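Local coordinates for isomaltodextranase (PDB 5AWQ), which hydrolyses the alpha-1,6-glucosidic linkages of dextran-like polysaccharides, releasing isomaltose units one after another from the non-reducing chain ends, at residues 126-131 and 201-206; 330-335 and 356-361. One frame throughout, in Å; residues are numbered along the deposited sequence.

From the N terminus, contact 1 comes first. Residues 126-131, just past strand 120-124 of the parallel eight-stranded sheet, meet residues 201-206, just past the neighbouring strand 197-200, and so close a loop of 69 intervening residues that includes helix 179-193. Contact 2 opens only after contact 1 has closed and brackets a mere 20 residues: helix 326-339 leads into strand 343-345, and the chain then returns against the helix at 356-361. The two loops are therefore in series, neither nested nor crossed. Their centres are about 32 Å apart and their nearest atoms about 19 Å. Contact 1 joins two strand ends beside the sugar site; contact 2 ties a helix to the loop before helix 362-370.

Contact 1 of 2, residues 126-131 and 201-206; sequences NPLWVH and DFLSWY. With GLC (alpha-D-glucopyranose), chain B.
A chi1 of -175° swings the Asn126 amide toward Asp201, while Tyr206, its CG likewise anti to the backbone N, turns a ring face to Leu128. The site lies at the C-terminal ends of neighbouring parallel strands, where the (beta/alpha)8 barrel of family 27 glycosidases carries its catalytic residues. Asn126 works both ways: OD1 accepts from Leu128 N at 2.8 Å, an Asx turn, and ND2 donates to Asp201 O at 2.7 Å. The latter N-H...O angle, 156°, is fairly straight, although the donor is tilted from the carbonyl plane. With both amide atoms engaged, rotation of the group is fixed, and the backbone of Asp201, probably the nucleophile, is anchored. Leu203 CD2 packs against Asn126 ND2. Leu128 CD2 sits over the Tyr206 ring, 3.6 Å from the centroid and 15° off the normal, a CH-pi contact. Phe202 CD2 meets the edge of the Trp129 indole at CZ2, 3.7 Å away, while Trp171 stacks on that indole. Tyr124 OH hydrogen-bonds Asp201 OD2, the oxygen facing the bound glucose. Asp201 OD2 lies 3.1 Å from the sugar's C2, and Phe202 CZ 3.3 Å from its ring O5.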
loop_
_atom_site.group_PDB
_atom_site.type_symbol
_atom_site.label_atom_id
_atom_site.label_comp_id
_atom_site.label_asym_id
_atom_site.label_seq_id
_atom_site.Cartn_x
_atom_site.Cartn_y
_atom_site.Cartn_z
ATOM N N ASN A 126 7.640 16.909 -4.416
ATOM C CA ASN A 126 7.197 17.220 -3.077
ATOM C C ASN A 126 6.705 18.665 -3.088
ATOM O O ASN A 126 7.471 19.593 -3.376
ATOM C CB ASN A 126 8.347 17.018 -2.077
ATOM C CG ASN A 126 7.906 17.220 -0.650
ATOM O OD1 ASN A 126 7.014 18.036 -0.366
ATOM N ND2 ASN A 126 8.518 16.482 0.275
ATOM N N PRO A 127 5.406 18.869 -2.823
ATOM C CA PRO A 127 4.835 20.213 -2.909
ATOM C C PRO A 127 5.257 21.150 -1.774
ATOM O O PRO A 127 4.815 22.300 -1.738
ATOM C CB PRO A 127 3.341 19.949 -2.890
ATOM C CG PRO A 127 3.188 18.707 -2.073
ATOM C CD PRO A 127 4.424 17.876 -2.356
ATOM N N LEU A 128 6.120 20.681 -0.876
ATOM C CA LEU A 128 6.779 21.543 0.114
ATOM C C LEU A 128 8.126 22.036 -0.382
ATOM O O LEU A 128 8.787 22.794 0.323
ATOM C CB LEU A 128 6.947 20.823 1.461
ATOM C CG LEU A 128 5.738 20.918 2.402
ATOM C CD1 LEU A 128 4.489 20.297 1.825
ATOM C CD2 LEU A 128 6.067 20.262 3.732
ATOM N N TRP A 129 8.549 21.633 -1.578
ATOM C CA TRP A 129 9.747 22.198 -2.177
ATOM C C TRP A 129 9.384 23.512 -2.846
ATOM O O TRP A 129 8.355 23.601 -3.537
ATOM C CB TRP A 129 10.399 21.284 -3.212
ATOM C CG TRP A 129 11.232 20.165 -2.657
ATOM C CD1 TRP A 129 11.995 20.183 -1.532
ATOM C CD2 TRP A 129 11.395 18.866 -3.232
ATOM N NE1 TRP A 129 12.626 18.971 -1.372
ATOM C CE2 TRP A 129 12.290 18.152 -2.409
ATOM C CE3 TRP A 129 10.904 18.242 -4.388
ATOM C CZ2 TRP A 129 12.670 16.844 -2.680
ATOM C CZ3 TRP A 129 11.282 16.916 -4.642
ATOM C CH2 TRP A 129 12.154 16.242 -3.792
ATOM N N VAL A 130 10.230 24.512 -2.644
ATOM C CA VAL A 130 10.102 25.819 -3.276
ATOM C C VAL A 130 11.432 26.083 -3.963
ATOM O O VAL A 130 12.469 26.161 -3.284
ATOM C CB VAL A 130 9.801 26.925 -2.238
ATOM C CG1 VAL A 130 9.482 28.210 -2.958
ATOM C CG2 VAL A 130 8.629 26.570 -1.334
ATOM N N HIS A 131 11.429 26.203 -5.280
ATOM C CA HIS A 131 12.704 26.345 -5.983
ATOM C C HIS A 131 13.305 27.719 -5.737
ATOM O O HIS A 131 12.607 28.735 -5.739
ATOM C CB HIS A 131 12.570 26.082 -7.484
ATOM C CG HIS A 131 13.848 25.656 -8.115
ATOM N ND1 HIS A 131 14.871 26.532 -8.385
ATOM C CD2 HIS A 131 14.305 24.429 -8.453
ATOM C CE1 HIS A 131 15.891 25.870 -8.899
ATOM N NE2 HIS A 131 15.566 24.591 -8.959
ATOM N N ASP A 201 8.485 12.537 -1.919
ATOM C CA ASP A 201 9.677 12.035 -1.248
ATOM C C ASP A 201 10.265 13.084 -0.319
ATOM O O ASP A 201 9.903 14.258 -0.356
ATOM C CB ASP A 201 10.718 11.634 -2.307
ATOM C CG ASP A 201 11.762 10.642 -1.807
ATOM O OD1 ASP A 201 11.667 10.169 -0.662
ATOM O OD2 ASP A 201 12.647 10.325 -2.627
ATOM N N PHE A 202 11.153 12.608 0.559
ATOM C CA PHE A 202 11.979 13.447 1.413
ATOM C C PHE A 202 11.216 14.129 2.553
ATOM O O PHE A 202 11.769 14.988 3.209
ATOM C CB PHE A 202 12.804 14.456 0.595
ATOM C CG PHE A 202 13.945 13.821 -0.140
ATOM C CD1 PHE A 202 15.099 13.456 0.546
ATOM C CD2 PHE A 202 13.866 13.570 -1.491
ATOM C CE1 PHE A 202 16.156 12.895 -0.108
ATOM C CE2 PHE A 202 14.914 12.969 -2.150
ATOM C CZ PHE A 202 16.056 12.627 -1.457
ATOM N N LEU A 203 9.996 13.692 2.877
ATOM C CA LEU A 203 9.338 14.303 4.029
ATOM C C LEU A 203 9.968 13.954 5.384
ATOM O O LEU A 203 9.803 14.733 6.302
ATOM C CB LEU A 203 7.841 14.068 4.064
ATOM C CG LEU A 203 7.040 14.807 2.992
ATOM C CD1 LEU A 203 5.631 14.225 2.945
ATOM C CD2 LEU A 203 7.001 16.312 3.265
ATOM N N SER A 204 10.697 12.846 5.522
ATOM C CA SER A 204 11.401 12.589 6.790
ATOM C C SER A 204 12.560 13.584 6.952
ATOM O O SER A 204 12.804 14.100 8.049
ATOM C CB SER A 204 11.866 11.133 6.909
ATOM O OG SER A 204 12.501 10.913 8.156
ATOM N N TRP A 205 13.262 13.888 5.865
ATOM C CA TRP A 205 14.271 14.963 5.909
ATOM C C TRP A 205 13.638 16.307 6.265
ATOM O O TRP A 205 14.204 17.062 7.051
ATOM C CB TRP A 205 15.030 15.087 4.587
ATOM C CG TRP A 205 15.978 13.965 4.301
ATOM C CD1 TRP A 205 15.930 12.700 4.802
ATOM C CD2 TRP A 205 17.110 14.006 3.421
ATOM N NE1 TRP A 205 16.946 11.951 4.280
ATOM C CE2 TRP A 205 17.692 12.718 3.431
ATOM C CE3 TRP A 205 17.696 15.002 2.629
ATOM C CZ2 TRP A 205 18.831 12.400 2.681
ATOM C CZ3 TRP A 205 18.826 14.686 1.881
ATOM C CH2 TRP A 205 19.381 13.398 1.910
ATOM N N TYR A 206 12.500 16.625 5.662
ATOM C CA TYR A 206 11.731 17.815 6.052
ATOM C C TYR A 206 11.446 17.842 7.540
ATOM O O TYR A 206 11.712 18.835 8.222
ATOM C CB TYR A 206 10.415 17.875 5.280
ATOM C CG TYR A 206 9.437 18.886 5.840
ATOM C CD1 TYR A 206 9.583 20.242 5.569
ATOM C CD2 TYR A 206 8.387 18.492 6.657
ATOM C CE1 TYR A 206 8.688 21.163 6.078
ATOM C CE2 TYR A 206 7.489 19.420 7.169
ATOM C CZ TYR A 206 7.657 20.755 6.876
ATOM O OH TYR A 206 6.769 21.684 7.417
HETATM C C1 GLC B . 15.609 8.975 -2.018
HETATM C C2 GLC B . 14.530 7.936 -2.274
HETATM C C3 GLC B . 14.699 7.227 -3.614
HETATM C C4 GLC B . 14.830 8.253 -4.737
HETATM C C5 GLC B . 15.980 9.194 -4.375
HETATM C C6 GLC B . 16.194 10.304 -5.405
HETATM O O2 GLC B . 14.549 7.001 -1.202
HETATM O O3 GLC B . 13.626 6.321 -3.852
HETATM O O4 GLC B . 15.099 7.597 -5.970
HETATM O O5 GLC B . 15.746 9.836 -3.128
HETATM O O6 GLC B . 17.414 10.980 -5.105
#

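Contact 2 of 2, residues 330-335 and 356-361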
loop_
_atom_site.group_PDB
_atom_site.type_symbol
_atom_site.label_atom_id
_atom_site.label_comp_id
_atom_site.label_asym_id
_atom_site.label_seq_id
_atom_site.Cartn_x
_atom_site.Cartn_y
_atom_site.Cartn_z
ATOM N N LYS A 330 11.723 -14.085 -10.816
ATOM C CA LYS A 330 10.377 -14.530 -10.452
ATOM C C LYS A 330 10.066 -14.221 -8.981
ATOM O O LYS A 330 8.971 -13.774 -8.625
ATOM C CB LYS A 330 10.201 -16.027 -10.740
ATOM C CG LYS A 330 10.042 -16.321 -12.230
ATOM C CD LYS A 330 9.859 -17.803 -12.520
ATOM C CE LYS A 330 11.107 -18.623 -12.385
ATOM N NZ LYS A 330 10.819 -19.979 -12.926
ATOM N N THR A 331 11.022 -14.463 -8.104
ATOM C CA THR A 331 10.839 -14.150 -6.683
ATOM C C THR A 331 10.585 -12.660 -6.407
ATOM O O THR A 331 9.686 -12.312 -5.646
ATOM C CB THR A 331 12.026 -14.700 -5.884
ATOM O OG1 THR A 331 11.969 -16.138 -5.959
ATOM C CG2 THR A 331 11.994 -14.247 -4.452
ATOM N N MET A 332 11.345 -11.807 -7.064
ATOM C CA MET A 332 11.146 -10.359 -7.007
ATOM C C MET A 332 9.683 -10.008 -7.337
ATOM O O MET A 332 8.987 -9.350 -6.557
ATOM C CB MET A 332 12.112 -9.687 -8.002
ATOM C CG MET A 332 11.882 -8.198 -8.224
ATOM S SD MET A 332 12.631 -7.609 -9.759
ATOM C CE MET A 332 11.533 -8.339 -10.947
ATOM N N MET A 333 9.214 -10.473 -8.494
ATOM C CA MET A 333 7.836 -10.217 -8.903
ATOM C C MET A 333 6.825 -10.826 -7.928
ATOM O O MET A 333 5.845 -10.187 -7.535
ATOM C CB MET A 333 7.604 -10.772 -10.310
ATOM C CG MET A 333 6.234 -10.460 -10.909
ATOM S SD MET A 333 6.061 -8.677 -11.215
ATOM C CE MET A 333 4.436 -8.633 -11.986
ATOM N N ASN A 334 7.051 -12.072 -7.534
ATOM C CA ASN A 334 6.106 -12.766 -6.676
ATOM C C ASN A 334 5.934 -12.064 -5.324
ATOM O O ASN A 334 4.835 -12.031 -4.760
ATOM C CB ASN A 334 6.540 -14.219 -6.443
ATOM C CG ASN A 334 6.357 -15.109 -7.663
ATOM O OD1 ASN A 334 5.601 -14.790 -8.588
ATOM N ND2 ASN A 334 7.090 -16.223 -7.679
ATOM N N LEU A 335 7.020 -11.518 -4.778
ATOM C CA LEU A 335 6.934 -10.786 -3.520
ATOM C C LEU A 335 6.075 -9.518 -3.674
ATOM O O LEU A 335 5.185 -9.264 -2.855
ATOM C CB LEU A 335 8.327 -10.409 -3.007
ATOM C CG LEU A 335 8.328 -9.642 -1.686
ATOM C CD1 LEU A 335 7.677 -10.438 -0.568
ATOM C CD2 LEU A 335 9.752 -9.198 -1.334
ATOM N N ALA A 356 11.292 -9.217 -20.288
ATOM C CA ALA A 356 9.909 -8.717 -20.275
ATOM C C ALA A 356 8.938 -9.715 -19.665
ATOM O O ALA A 356 7.986 -9.338 -18.984
ATOM C CB ALA A 356 9.451 -8.343 -21.685
ATOM N N TRP A 357 9.195 -11.001 -19.903
ATOM C CA TRP A 357 8.361 -12.079 -19.415
ATOM C C TRP A 357 8.079 -12.028 -17.904
ATOM O O TRP A 357 7.008 -12.468 -17.457
ATOM C CB TRP A 357 8.972 -13.448 -19.780
ATOM C CG TRP A 357 10.309 -13.664 -19.173
ATOM C CD1 TRP A 357 11.530 -13.375 -19.724
ATOM C CD2 TRP A 357 10.569 -14.187 -17.877
ATOM N NE1 TRP A 357 12.531 -13.674 -18.839
ATOM C CE2 TRP A 357 11.971 -14.184 -17.697
ATOM C CE3 TRP A 357 9.749 -14.658 -16.832
ATOM C CZ2 TRP A 357 12.568 -14.622 -16.531
ATOM C CZ3 TRP A 357 10.348 -15.098 -15.671
ATOM C CH2 TRP A 357 11.758 -15.097 -15.538
ATOM N N VAL A 358 9.028 -11.531 -17.111
ATOM C CA VAL A 358 8.860 -11.571 -15.657
ATOM C C VAL A 358 7.669 -10.693 -15.239
ATOM O O VAL A 358 6.993 -10.983 -14.255
ATOM C CB VAL A 358 10.128 -11.141 -14.879
ATOM C CG1 VAL A 358 11.393 -11.828 -15.343
ATOM C CG2 VAL A 358 10.348 -9.672 -14.974
ATOM N N TYR A 359 7.419 -9.646 -16.017
ATOM C CA TYR A 359 6.377 -8.674 -15.707
ATOM C C TYR A 359 5.024 -8.963 -16.352
ATOM O O TYR A 359 4.028 -8.311 -16.024
ATOM C CB TYR A 359 6.846 -7.300 -16.162
ATOM C CG TYR A 359 8.127 -6.821 -15.518
ATOM C CD1 TYR A 359 8.233 -6.724 -14.141
ATOM C CD2 TYR A 359 9.230 -6.460 -16.276
ATOM C CE1 TYR A 359 9.377 -6.265 -13.535
ATOM C CE2 TYR A 359 10.401 -6.009 -15.677
ATOM C CZ TYR A 359 10.464 -5.893 -14.292
ATOM O OH TYR A 359 11.595 -5.409 -13.643
ATOM N N THR A 360 4.976 -9.929 -17.271
ATOM C CA THR A 360 3.817 -10.096 -18.148
ATOM C C THR A 360 3.185 -11.485 -18.062
ATOM O O THR A 360 2.532 -11.932 -18.998
ATOM C CB THR A 360 4.184 -9.744 -19.594
ATOM O OG1 THR A 360 5.228 -10.612 -20.033
ATOM C CG2 THR A 360 4.650 -8.289 -19.693
ATOM N N ASN A 361 3.364 -12.168 -16.937
ATOM C CA ASN A 361 2.657 -13.426 -16.702
ATOM C C ASN A 361 1.209 -13.095 -16.347
ATOM O O ASN A 361 0.930 -12.508 -15.306
ATOM C CB ASN A 361 3.368 -14.248 -15.618
ATOM C CG ASN A 361 2.618 -15.509 -15.215
ATOM O OD1 ASN A 361 1.385 -15.564 -15.232
ATOM N ND2 ASN A 361 3.366 -16.521 -14.782
#
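Met333 CG lies 3.5 Å from Val358 O, and from there the side chain runs on to Tyr359. Its sulfur stands beside the ring edge, SD being 5.4 Å from the centroid of the Tyr359 ring and 77° off the ring normal, which makes this an edge-on Met-aromatic contact. The path follows from the torsions: CG is anti to the backbone N, and a bend at chi2 (67°) turns SD and CE along the backbone of Val358 and Tyr359. Met332 approaches the same ring obliquely, its CE 4.0 Å from Tyr359 CE1; the same Met332 CE lies 4.4 Å from Val358 CG2. Val358 CG2 in turn sits over the centre of the Tyr359 ring, so that Val358 packs one face while Met333 SD lies at the edge. Were Met333 an alanine, the Tyr359 ring edge would probably lose its sulfur neighbour and a gap would probably open beside Val358 O. At the partly exposed border, Lys330 CG meets the edge of the Trp357 indole, 3.7 Å from CZ3, with the two side chains crossing at about a right angle. Further out, Tyr359 is held at both ends: its OH hydrogen-bonds Asp347, and its backbone O bonds Tyr75 OH. On the helix, Thr331 and Asn334 hydrogen-bond Ser460, linking helix 326-339 to strand 460-466 of the antiparallel beta-sandwich domain that follows the barrel. Asn361 OD1 bonds Val364 N and so caps helix 362-370. The contact is plain apolar packing, in which helix 326-339 of the (beta/alpha)8 barrel lies against the loop that follows the last parallel strand, 343-345.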